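Local coordinates for protein histidine kinase (Pseudomonas aeruginosa, PDB 7C1I) that probably relays phosphoryl groups between sensor histidine kinases and response regulators, as a histidine-containing phosphotransfer (HPt) protein of two-component signalling, at residues Cys75-Glu80 / Pro91-Gln96; Arg38-Ala43 / Arg53-Ser58; Pro4-Arg9 / Ile106-Glu111. One frame throughout, in Å; residues are numbered along the deposited sequence.

Contact 1 of 3, residues Cys75-Glu80 / Pro91-Gln96; sequences CKELEE and PALIEQ
Leu93 holds CG anti to its carbonyl carbon (chi1 -82°), and this sends its two methyls across to helix 69-83 as a fork, while Leu78 keeps CG anti to its own backbone N (chi1 -179°) and leans toward Ile94. One tine of the fork, Leu93 CD1, lies against the backbone of the facing helix, 3.9 Å from Leu78 N. The other, Leu93 CD2, lies along Glu77 from stem to carboxylate, 3.8 Å from Glu77 CB and likewise 3.8 Å from Glu77 OE1, with Glu77 running roughly perpendicular to Leu93. Beside this, Leu78 CD2 meets the ethyl branch of Ile94 at CG1, 4.0 Å away. The two helices run antiparallel at 158°, their axes 9.7 Å apart at closest approach, as neighbours in the four-helix bundle of an HPt domain. Leu40 of helix 22-45 touches both Leu78 and Ile94, so the pair faces the bundle interior.

Glu77 marks the outer border. Extended beyond CG, its carboxylate has further partners: OE2 forms a salt bridge with Arg89, just before helix 90-112, and OE1 accepts a hydrogen bond of 2.8 Å from a water. The same water donates to Gln96 OE1, also at 2.8 Å, and so links the two side chains. Direct contact between the helices is therefore van der Waals packing of hydrocarbon, with Leu93 also lying against a backbone N and a carboxylate oxygen; the positive charge of Arg89 would probably favour the ionised form of Glu77.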
loop_
_atom_site.group_PDB
_atom_site.type_symbol
_atom_site.label_atom_id
_atom_site.label_comp_id
_atom_site.label_asym_id
_atom_site.label_seq_id
_atom_site.Cartn_x
_atom_site.Cartn_y
_atom_site.Cartn_z
ATOM N N CYS A 75 -11.876 -12.971 3.175
ATOM C CA CYS A 75 -11.277 -14.161 3.837
ATOM C C CYS A 75 -11.793 -15.414 3.119
ATOM O O CYS A 75 -10.991 -16.350 2.931
ATOM C CB CYS A 75 -11.734 -14.239 5.289
ATOM S SG CYS A 75 -11.012 -12.948 6.336
ATOM N N LYS A 76 -13.085 -15.461 2.781
ATOM C CA LYS A 76 -13.656 -16.651 2.094
ATOM C C LYS A 76 -12.990 -16.875 0.731
ATOM O O LYS A 76 -12.606 -18.010 0.384
ATOM C CB LYS A 76 -15.164 -16.421 1.952
ATOM C CG LYS A 76 -15.891 -17.529 1.202
ATOM C CD LYS A 76 -17.356 -17.185 1.034
ATOM C CE LYS A 76 -18.193 -18.222 0.314
ATOM N NZ LYS A 76 -18.144 -18.022 -1.153
ATOM N N GLU A 77 -12.747 -15.766 0.027
ATOM C CA GLU A 77 -12.077 -15.896 -1.295
ATOM C C GLU A 77 -10.664 -16.466 -1.146
ATOM O O GLU A 77 -10.215 -17.318 -1.940
ATOM C CB GLU A 77 -11.999 -14.522 -1.964
ATOM C CG GLU A 77 -13.318 -13.969 -2.471
ATOM C CD GLU A 77 -13.037 -12.700 -3.257
ATOM O OE1 GLU A 77 -13.139 -11.605 -2.668
ATOM O OE2 GLU A 77 -12.847 -12.823 -4.485
ATOM N N LEU A 78 -9.942 -16.024 -0.112
ATOM C CA LEU A 78 -8.570 -16.526 0.161
ATOM C C LEU A 78 -8.665 -18.014 0.512
ATOM O O LEU A 78 -7.792 -18.811 0.115
ATOM C CB LEU A 78 -7.851 -15.663 1.203
ATOM C CG LEU A 78 -6.426 -16.131 1.489
ATOM C CD1 LEU A 78 -5.624 -16.132 0.196
ATOM C CD2 LEU A 78 -5.860 -15.161 2.516
ATOM N N GLU A 79 -9.561 -18.365 1.440
ATOM C CA GLU A 79 -9.672 -19.775 1.903
ATOM C C GLU A 79 -9.896 -20.682 0.687
ATOM O O GLU A 79 -9.162 -21.679 0.537
ATOM C CB GLU A 79 -10.910 -19.853 2.797
ATOM C CG GLU A 79 -11.064 -21.278 3.299
ATOM C CD GLU A 79 -12.423 -21.473 3.952
ATOM O OE1 GLU A 79 -12.633 -22.642 4.332
ATOM O OE2 GLU A 79 -13.222 -20.524 4.071
ATOM N N GLU A 80 -10.823 -20.274 -0.183
ATOM C CA GLU A 80 -11.259 -21.141 -1.312
ATOM C C GLU A 80 -10.112 -21.207 -2.327
ATOM O O GLU A 80 -9.883 -22.300 -2.880
ATOM C CB GLU A 80 -12.524 -20.587 -1.968
ATOM C CG GLU A 80 -13.706 -20.782 -1.035
ATOM C CD GLU A 80 -15.025 -20.271 -1.588
ATOM O OE1 GLU A 80 -15.068 -19.648 -2.667
ATOM O OE2 GLU A 80 -16.028 -20.498 -0.882
ATOM N N PRO A 91 -1.678 -12.310 -2.641
ATOM C CA PRO A 91 -1.146 -11.002 -2.254
ATOM C C PRO A 91 -2.225 -9.910 -2.248
ATOM O O PRO A 91 -2.326 -9.133 -1.307
ATOM C CB PRO A 91 -0.058 -10.721 -3.300
ATOM C CG PRO A 91 0.470 -12.100 -3.616
ATOM C CD PRO A 91 -0.820 -12.890 -3.692
ATOM N N ALA A 92 -3.008 -9.854 -3.329
ATOM C CA ALA A 92 -4.052 -8.821 -3.528
ATOM C C ALA A 92 -5.157 -9.025 -2.486
ATOM O O ALA A 92 -5.727 -8.030 -1.994
ATOM C CB ALA A 92 -4.573 -8.766 -4.941
ATOM N N LEU A 93 -5.540 -10.287 -2.270
ATOM C CA LEU A 93 -6.639 -10.484 -1.286
ATOM C C LEU A 93 -6.174 -10.048 0.107
ATOM O O LEU A 93 -6.961 -9.484 0.901
ATOM C CB LEU A 93 -7.024 -11.966 -1.290
ATOM C CG LEU A 93 -7.969 -12.323 -2.435
ATOM C CD1 LEU A 93 -7.993 -13.829 -2.644
ATOM C CD2 LEU A 93 -9.380 -11.779 -2.277
ATOM N N ILE A 94 -4.954 -10.389 0.531
ATOM C CA ILE A 94 -4.380 -9.921 1.828
ATOM C C ILE A 94 -4.400 -8.389 1.887
ATOM O O ILE A 94 -4.832 -7.822 2.909
ATOM C CB ILE A 94 -3.040 -10.601 2.164
ATOM C CG1 ILE A 94 -3.293 -12.101 2.325
ATOM C CG2 ILE A 94 -2.402 -9.938 3.375
ATOM C CD1 ILE A 94 -1.971 -12.833 2.361
ATOM N N GLU A 95 -3.994 -7.739 0.793
ATOM C CA GLU A 95 -4.049 -6.252 0.827
ATOM C C GLU A 95 -5.494 -5.758 0.957
ATOM O O GLU A 95 -5.706 -4.764 1.683
ATOM C CB GLU A 95 -3.340 -5.715 -0.417
ATOM C CG GLU A 95 -3.366 -4.197 -0.440
ATOM C CD GLU A 95 -2.568 -3.531 0.667
ATOM O OE1 GLU A 95 -1.730 -4.121 1.377
ATOM O OE2 GLU A 95 -2.941 -2.363 0.898
ATOM N N GLN A 96 -6.466 -6.369 0.273
ATOM C CA GLN A 96 -7.891 -5.960 0.381
ATOM C C GLN A 96 -8.276 -6.169 1.851
ATOM O O GLN A 96 -9.047 -5.335 2.368
ATOM C CB GLN A 96 -8.823 -6.765 -0.526
ATOM C CG GLN A 96 -8.638 -6.382 -1.987
ATOM C CD GLN A 96 -9.654 -7.114 -2.829
ATOM O OE1 GLN A 96 -9.680 -8.340 -2.914
ATOM N NE2 GLN A 96 -10.553 -6.364 -3.445
HETATM O O HOH W 1 -11.856 -9.591 -4.087
#

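Contact 2 of 3, residues Arg38-Ala43 / Arg53-Ser58; sequences RSLHAA and RHTAHS
Thr55 lays its methyl CG2 over the branch point of Leu40, with CG2 3.7 Å from Leu40 CG and equally close to Leu40 CD2. The two side chains lie alongside each other, pointing opposite ways, so that Leu40 CD2 also reaches Thr55 CB, again at 3.7 Å. One residue further on along helix 49-65, the backbone N of Ala56 lies 4.0 Å from Leu40 CD2, and one methyl thus bridges two successive residues. Ser39 adds the outer flank: its CB stands 4.0 Å from Thr55 CG2. The orientation of Thr55 decides which group does what, since CG2 is anti to the backbone N and enters the interface, while OG1 (chi1 -62°) turns back beside that N and hydrogen-bonds to Ala51 O one turn earlier.

These are consecutive antiparallel helices, 22-45 and 49-65, at 160° with axes 9.6 Å apart at closest approach, two of the four that form the HPt bundle. Leu40 plugs into its centre, touching Leu78 on helix 69-83, Ile94 and Met97 on helix 90-112, and Phe59 farther along the partner helix. Next to Ala56 on helix 49-65 is His57, its exposed side chain on a different side of the helix from this contact. It stands in the sequence His-Ser-Phe-Lys-Gly, which matches the HPt phosphorylation motif, and is probably the phosphate-accepting histidine.

A water joins the two helices beside this packing. It donates to the carbonyl oxygen of Ser39 at 3.1 Å and hydrogen-bonds at 2.8 Å to Thr55 OG1, the same hydroxyl that is bonded to Ala51.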
loop_
_atom_site.group_PDB
_atom_site.type_symbol
_atom_site.label_atom_id
_atom_site.label_comp_id
_atom_site.label_asym_id
_atom_site.label_seq_id
_atom_site.Cartn_x
_atom_site.Cartn_y
_atom_site.Cartn_z
ATOM N N ARG A 38 -0.905 -10.842 10.524
ATOM C CA ARG A 38 0.548 -11.156 10.599
ATOM C C ARG A 38 0.760 -12.606 10.152
ATOM O O ARG A 38 1.676 -12.845 9.339
ATOM C CB ARG A 38 1.003 -10.909 12.040
ATOM C CG ARG A 38 1.147 -9.424 12.340
ATOM C CD ARG A 38 1.868 -9.232 13.660
ATOM N NE ARG A 38 1.191 -9.826 14.804
ATOM C CZ ARG A 38 0.308 -9.227 15.595
ATOM N NH1 ARG A 38 -0.029 -7.978 15.325
ATOM N NH2 ARG A 38 -0.202 -9.895 16.615
ATOM N N SER A 39 -0.155 -13.503 10.530
ATOM C CA SER A 39 -0.041 -14.945 10.185
ATOM C C SER A 39 -0.149 -15.163 8.671
ATOM O O SER A 39 0.506 -16.023 8.049
ATOM C CB SER A 39 -1.026 -15.813 10.922
ATOM O OG SER A 39 -0.681 -15.922 12.296
ATOM N N LEU A 40 -1.094 -14.449 8.051
ATOM C CA LEU A 40 -1.313 -14.447 6.580
ATOM C C LEU A 40 -0.045 -13.969 5.864
ATOM O O LEU A 40 0.367 -14.591 4.863
ATOM C CB LEU A 40 -2.570 -13.665 6.187
ATOM C CG LEU A 40 -3.871 -14.350 6.601
ATOM C CD1 LEU A 40 -5.043 -13.419 6.333
ATOM C CD2 LEU A 40 -4.044 -15.702 5.922
ATOM N N HIS A 41 0.483 -12.830 6.321
ATOM C CA HIS A 41 1.712 -12.346 5.635
ATOM C C HIS A 41 2.793 -13.423 5.789
ATOM O O HIS A 41 3.577 -13.584 4.833
ATOM C CB HIS A 41 2.166 -10.992 6.200
ATOM C CG HIS A 41 1.323 -9.847 5.750
ATOM N ND1 HIS A 41 1.349 -9.352 4.463
ATOM C CD2 HIS A 41 0.393 -9.134 6.421
ATOM C CE1 HIS A 41 0.453 -8.387 4.400
ATOM N NE2 HIS A 41 -0.151 -8.198 5.583
ATOM N N ALA A 42 3.016 -14.048 6.949
ATOM C CA ALA A 42 4.120 -15.010 7.173
ATOM C C ALA A 42 3.825 -16.206 6.261
ATOM O O ALA A 42 4.758 -16.703 5.596
ATOM C CB ALA A 42 4.124 -15.438 8.621
ATOM N N ALA A 43 2.569 -16.631 6.102
ATOM C CA ALA A 43 2.225 -17.816 5.281
ATOM C C ALA A 43 2.534 -17.445 3.826
ATOM O O ALA A 43 2.953 -18.282 3.001
ATOM C CB ALA A 43 0.802 -18.271 5.489
ATOM N N ARG A 53 -4.950 -21.085 3.881
ATOM C CA ARG A 53 -6.352 -21.579 3.842
ATOM C C ARG A 53 -6.922 -21.643 5.264
ATOM O O ARG A 53 -8.025 -21.102 5.473
ATOM C CB ARG A 53 -6.326 -23.013 3.304
ATOM C CG ARG A 53 -7.687 -23.693 3.255
ATOM C CD ARG A 53 -7.834 -25.191 3.464
ATOM N NE ARG A 53 -6.990 -25.835 4.461
ATOM C CZ ARG A 53 -7.137 -25.892 5.780
ATOM N NH1 ARG A 53 -8.197 -25.403 6.402
ATOM N NH2 ARG A 53 -6.189 -26.406 6.543
ATOM N N HIS A 54 -6.129 -22.126 6.225
ATOM C CA HIS A 54 -6.590 -22.373 7.618
ATOM C C HIS A 54 -6.745 -21.033 8.346
ATOM O O HIS A 54 -7.843 -20.783 8.884
ATOM C CB HIS A 54 -5.609 -23.272 8.383
ATOM C CG HIS A 54 -6.007 -23.468 9.808
ATOM N ND1 HIS A 54 -6.854 -24.486 10.196
ATOM C CD2 HIS A 54 -5.644 -22.833 10.942
ATOM C CE1 HIS A 54 -7.034 -24.447 11.500
ATOM N NE2 HIS A 54 -6.300 -23.433 11.984
ATOM N N THR A 55 -5.796 -20.115 8.131
ATOM C CA THR A 55 -5.883 -18.809 8.837
ATOM C C THR A 55 -7.043 -18.033 8.205
ATOM O O THR A 55 -7.793 -17.297 8.883
ATOM C CB THR A 55 -4.565 -18.029 8.732
ATOM O OG1 THR A 55 -3.575 -18.836 9.372
ATOM C CG2 THR A 55 -4.673 -16.675 9.400
ATOM N N ALA A 56 -7.193 -18.033 6.877
ATOM C CA ALA A 56 -8.294 -17.388 6.126
ATOM C C ALA A 56 -9.665 -17.873 6.609
ATOM O O ALA A 56 -10.540 -17.050 6.946
ATOM C CB ALA A 56 -8.228 -17.465 4.622
ATOM N N HIS A 57 -9.778 -19.191 6.799
ATOM C CA HIS A 57 -11.045 -19.758 7.337
ATOM C C HIS A 57 -11.282 -19.219 8.753
ATOM O O HIS A 57 -12.459 -18.881 8.990
ATOM C CB HIS A 57 -10.938 -21.289 7.341
ATOM C CG HIS A 57 -12.154 -21.910 7.945
ATOM N ND1 HIS A 57 -12.089 -22.246 9.281
ATOM C CD2 HIS A 57 -13.350 -22.256 7.425
ATOM C CE1 HIS A 57 -13.254 -22.803 9.551
ATOM N NE2 HIS A 57 -14.079 -22.686 8.502
ATOM N N SER A 58 -10.269 -19.169 9.624
ATOM C CA SER A 58 -10.559 -18.668 10.994
ATOM C C SER A 58 -11.049 -17.220 10.875
ATOM O O SER A 58 -12.029 -16.826 11.539
ATOM C CB SER A 58 -9.377 -18.825 11.913
ATOM O OG SER A 58 -9.007 -20.195 11.975
HETATM O O HOH W 2 -0.935 -18.733 8.387
#

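Contact 3 of 3, residues Pro4-Arg9 / Ile106-Glu111; sequences PHLDDR and ILFKQE
The run that delivers Leu6 to Leu107 and Phe108 starts at Pro4, which follows a cis peptide bond and sets its CD over one face of the His5 ring, 3.9 Å above the plane and nearer the ring's border than its centre. His5 comes next, and its ND1 hydrogen-bonds to Glu100 OE2 on helix 90-112. Leu6 is the residue that makes the apolar contact. With CG anti to the carbonyl carbon (chi1 -72°), it pushes CD1 between two neighbours, 3.8 Å from Leu107 CD1 and 3.7 Å from Phe108 CE1. Its second methyl, CD2, lies 3.9 Å from Phe108 CE1, so both branches sit about one corner of the ring, approached obliquely. Leu11 of helix 8-18 touches both Leu6 and Phe108 and extends the cluster, while Leu107 also packs on Gln88 of the third subunit.

Asp7 follows, its backbone bonded to Gly67, and it N-caps helix 8-18 through a weak bond of 3.3 Å from Arg9 N to Asp7 OD1. The contact is thus hydrocarbon alone: dispersion and burial hold Leu6 against the bundle, while the polar groups of His5 and Asp7 on either side of it in sequence give the segment its directional bonds.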
loop_
_atom_site.group_PDB
_atom_site.type_symbol
_atom_site.label_atom_id
_atom_site.label_comp_id
_atom_site.label_asym_id
_atom_site.label_seq_id
_atom_site.Cartn_x
_atom_site.Cartn_y
_atom_site.Cartn_z
ATOM N N PRO A 4 -21.444 -0.403 4.050
ATOM C CA PRO A 4 -21.589 -1.858 3.971
ATOM C C PRO A 4 -20.542 -2.666 4.752
ATOM O O PRO A 4 -20.574 -3.884 4.761
ATOM C CB PRO A 4 -21.364 -2.139 2.480
ATOM C CG PRO A 4 -20.302 -1.142 2.088
ATOM C CD PRO A 4 -20.747 0.091 2.849
ATOM N N HIS A 5 -19.646 -2.007 5.494
ATOM C CA HIS A 5 -18.460 -2.603 6.167
ATOM C C HIS A 5 -18.905 -3.414 7.389
ATOM O O HIS A 5 -18.294 -4.439 7.747
ATOM C CB HIS A 5 -17.498 -1.487 6.596
ATOM C CG HIS A 5 -17.081 -0.652 5.431
ATOM N ND1 HIS A 5 -16.304 -1.110 4.388
ATOM C CD2 HIS A 5 -17.442 0.611 5.122
ATOM C CE1 HIS A 5 -16.273 -0.218 3.417
ATOM N NE2 HIS A 5 -16.935 0.856 3.874
ATOM N N LEU A 6 -19.910 -2.902 8.106
ATOM C CA LEU A 6 -20.402 -3.591 9.329
ATOM C C LEU A 6 -21.908 -3.821 9.161
ATOM O O LEU A 6 -22.609 -2.928 8.644
ATOM C CB LEU A 6 -20.125 -2.683 10.531
ATOM C CG LEU A 6 -18.661 -2.551 10.947
ATOM C CD1 LEU A 6 -18.551 -1.584 12.116
ATOM C CD2 LEU A 6 -18.164 -3.937 11.325
ATOM N N ASP A 7 -22.378 -5.029 9.489
ATOM C CA ASP A 7 -23.834 -5.332 9.436
ATOM C C ASP A 7 -24.350 -5.001 10.841
ATOM O O ASP A 7 -23.991 -5.673 11.828
ATOM C CB ASP A 7 -24.156 -6.787 9.086
ATOM C CG ASP A 7 -25.650 -7.032 8.947
ATOM O OD1 ASP A 7 -26.422 -6.388 9.684
ATOM O OD2 ASP A 7 -26.010 -7.995 8.243
ATOM N N ASP A 8 -24.916 -3.803 11.014
ATOM C CA ASP A 8 -25.120 -3.172 12.347
ATOM C C ASP A 8 -26.030 -4.018 13.245
ATOM O O ASP A 8 -25.975 -3.902 14.486
ATOM C CB ASP A 8 -25.871 -1.838 12.354
ATOM C CG ASP A 8 -26.192 -1.439 13.785
ATOM O OD1 ASP A 8 -25.279 -1.429 14.635
ATOM O OD2 ASP A 8 -27.399 -1.279 14.056
ATOM N N ARG A 9 -26.873 -4.799 12.562
ATOM C CA ARG A 9 -27.848 -5.634 13.314
ATOM C C ARG A 9 -27.117 -6.866 13.856
ATOM O O ARG A 9 -27.501 -7.206 14.993
ATOM C CB ARG A 9 -29.070 -5.991 12.462
ATOM C CG ARG A 9 -28.817 -6.401 11.019
ATOM C CD ARG A 9 -29.320 -5.381 10.015
ATOM N NE ARG A 9 -28.793 -5.559 8.669
ATOM C CZ ARG A 9 -29.492 -5.935 7.604
ATOM N NH1 ARG A 9 -28.892 -6.061 6.432
ATOM N NH2 ARG A 9 -30.786 -6.183 7.690
ATOM N N ILE A 106 -11.002 1.318 12.799
ATOM C CA ILE A 106 -11.218 2.703 13.316
ATOM C C ILE A 106 -12.663 2.784 13.820
ATOM O O ILE A 106 -12.893 3.516 14.805
ATOM C CB ILE A 106 -10.849 3.751 12.247
ATOM C CG1 ILE A 106 -11.052 5.150 12.839
ATOM C CG2 ILE A 106 -11.768 3.726 11.040
ATOM C CD1 ILE A 106 -10.190 5.529 14.015
ATOM N N LEU A 107 -13.637 2.129 13.180
ATOM C CA LEU A 107 -15.047 2.193 13.648
ATOM C C LEU A 107 -15.067 1.535 15.032
ATOM O O LEU A 107 -15.807 2.024 15.909
ATOM C CB LEU A 107 -16.008 1.492 12.686
ATOM C CG LEU A 107 -16.100 2.168 11.318
ATOM C CD1 LEU A 107 -16.933 1.323 10.366
ATOM C CD2 LEU A 107 -16.723 3.537 11.551
ATOM N N PHE A 108 -14.352 0.427 15.251
ATOM C CA PHE A 108 -14.406 -0.185 16.604
ATOM C C PHE A 108 -13.661 0.683 17.625
ATOM O O PHE A 108 -14.121 0.761 18.784
ATOM C CB PHE A 108 -13.823 -1.601 16.568
ATOM C CG PHE A 108 -14.764 -2.642 16.017
ATOM C CD1 PHE A 108 -15.952 -2.379 15.354
ATOM C CD2 PHE A 108 -14.325 -3.952 16.126
ATOM C CE1 PHE A 108 -16.835 -3.341 14.890
ATOM C CE2 PHE A 108 -15.200 -4.922 15.663
ATOM C CZ PHE A 108 -16.388 -4.635 15.033
ATOM N N LYS A 109 -12.561 1.357 17.278
ATOM C CA LYS A 109 -11.829 2.206 18.257
ATOM C C LYS A 109 -12.739 3.396 18.585
ATOM O O LYS A 109 -12.820 3.768 19.776
ATOM C CB LYS A 109 -10.557 2.723 17.577
ATOM C CG LYS A 109 -9.504 1.634 17.421
ATOM C CD LYS A 109 -8.795 1.390 18.735
ATOM C CE LYS A 109 -7.830 0.225 18.769
ATOM N NZ LYS A 109 -7.144 0.251 20.083
ATOM N N GLN A 110 -13.495 3.900 17.605
ATOM C CA GLN A 110 -14.429 5.027 17.868
ATOM C C GLN A 110 -15.469 4.588 18.906
ATOM O O GLN A 110 -15.750 5.318 19.878
ATOM C CB GLN A 110 -15.029 5.499 16.542
ATOM C CG GLN A 110 -15.955 6.699 16.661
ATOM C CD GLN A 110 -16.449 7.071 15.284
ATOM O OE1 GLN A 110 -16.872 6.223 14.501
ATOM N NE2 GLN A 110 -16.589 8.365 15.050
ATOM N N GLU A 111 -16.122 3.460 18.608
ATOM C CA GLU A 111 -17.256 2.975 19.441
ATOM C C GLU A 111 -16.645 2.685 20.818
ATOM O O GLU A 111 -17.283 2.954 21.856
ATOM C CB GLU A 111 -17.819 1.686 18.840
ATOM C CG GLU A 111 -18.960 1.162 19.693
ATOM C CD GLU A 111 -20.134 2.108 19.876
ATOM O OE1 GLU A 111 -20.343 2.990 19.019
ATOM O OE2 GLU A 111 -20.915 1.840 20.813
#

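Contacts 1 and 2 sit together, centres 10 Å apart, and touch through Ile94 on His41 and through Ala56 on the backbone of Cys75 and Glu79. They come in series along the chain: contact 2 pairs helices 22-45 and 49-65, and contact 1 then pairs helices 69-83 and 90-112, so that between them they involve all four bundle helices, in the part that holds the probable phosphate-accepting histidine. Contact 3 lies on the opposite side of the chain's centre, about 21 and 23 Å from the other two, centre to centre. It shares helix 90-112 with contact 1 and encloses both in sequence, fastening the N-terminal segment to the other end.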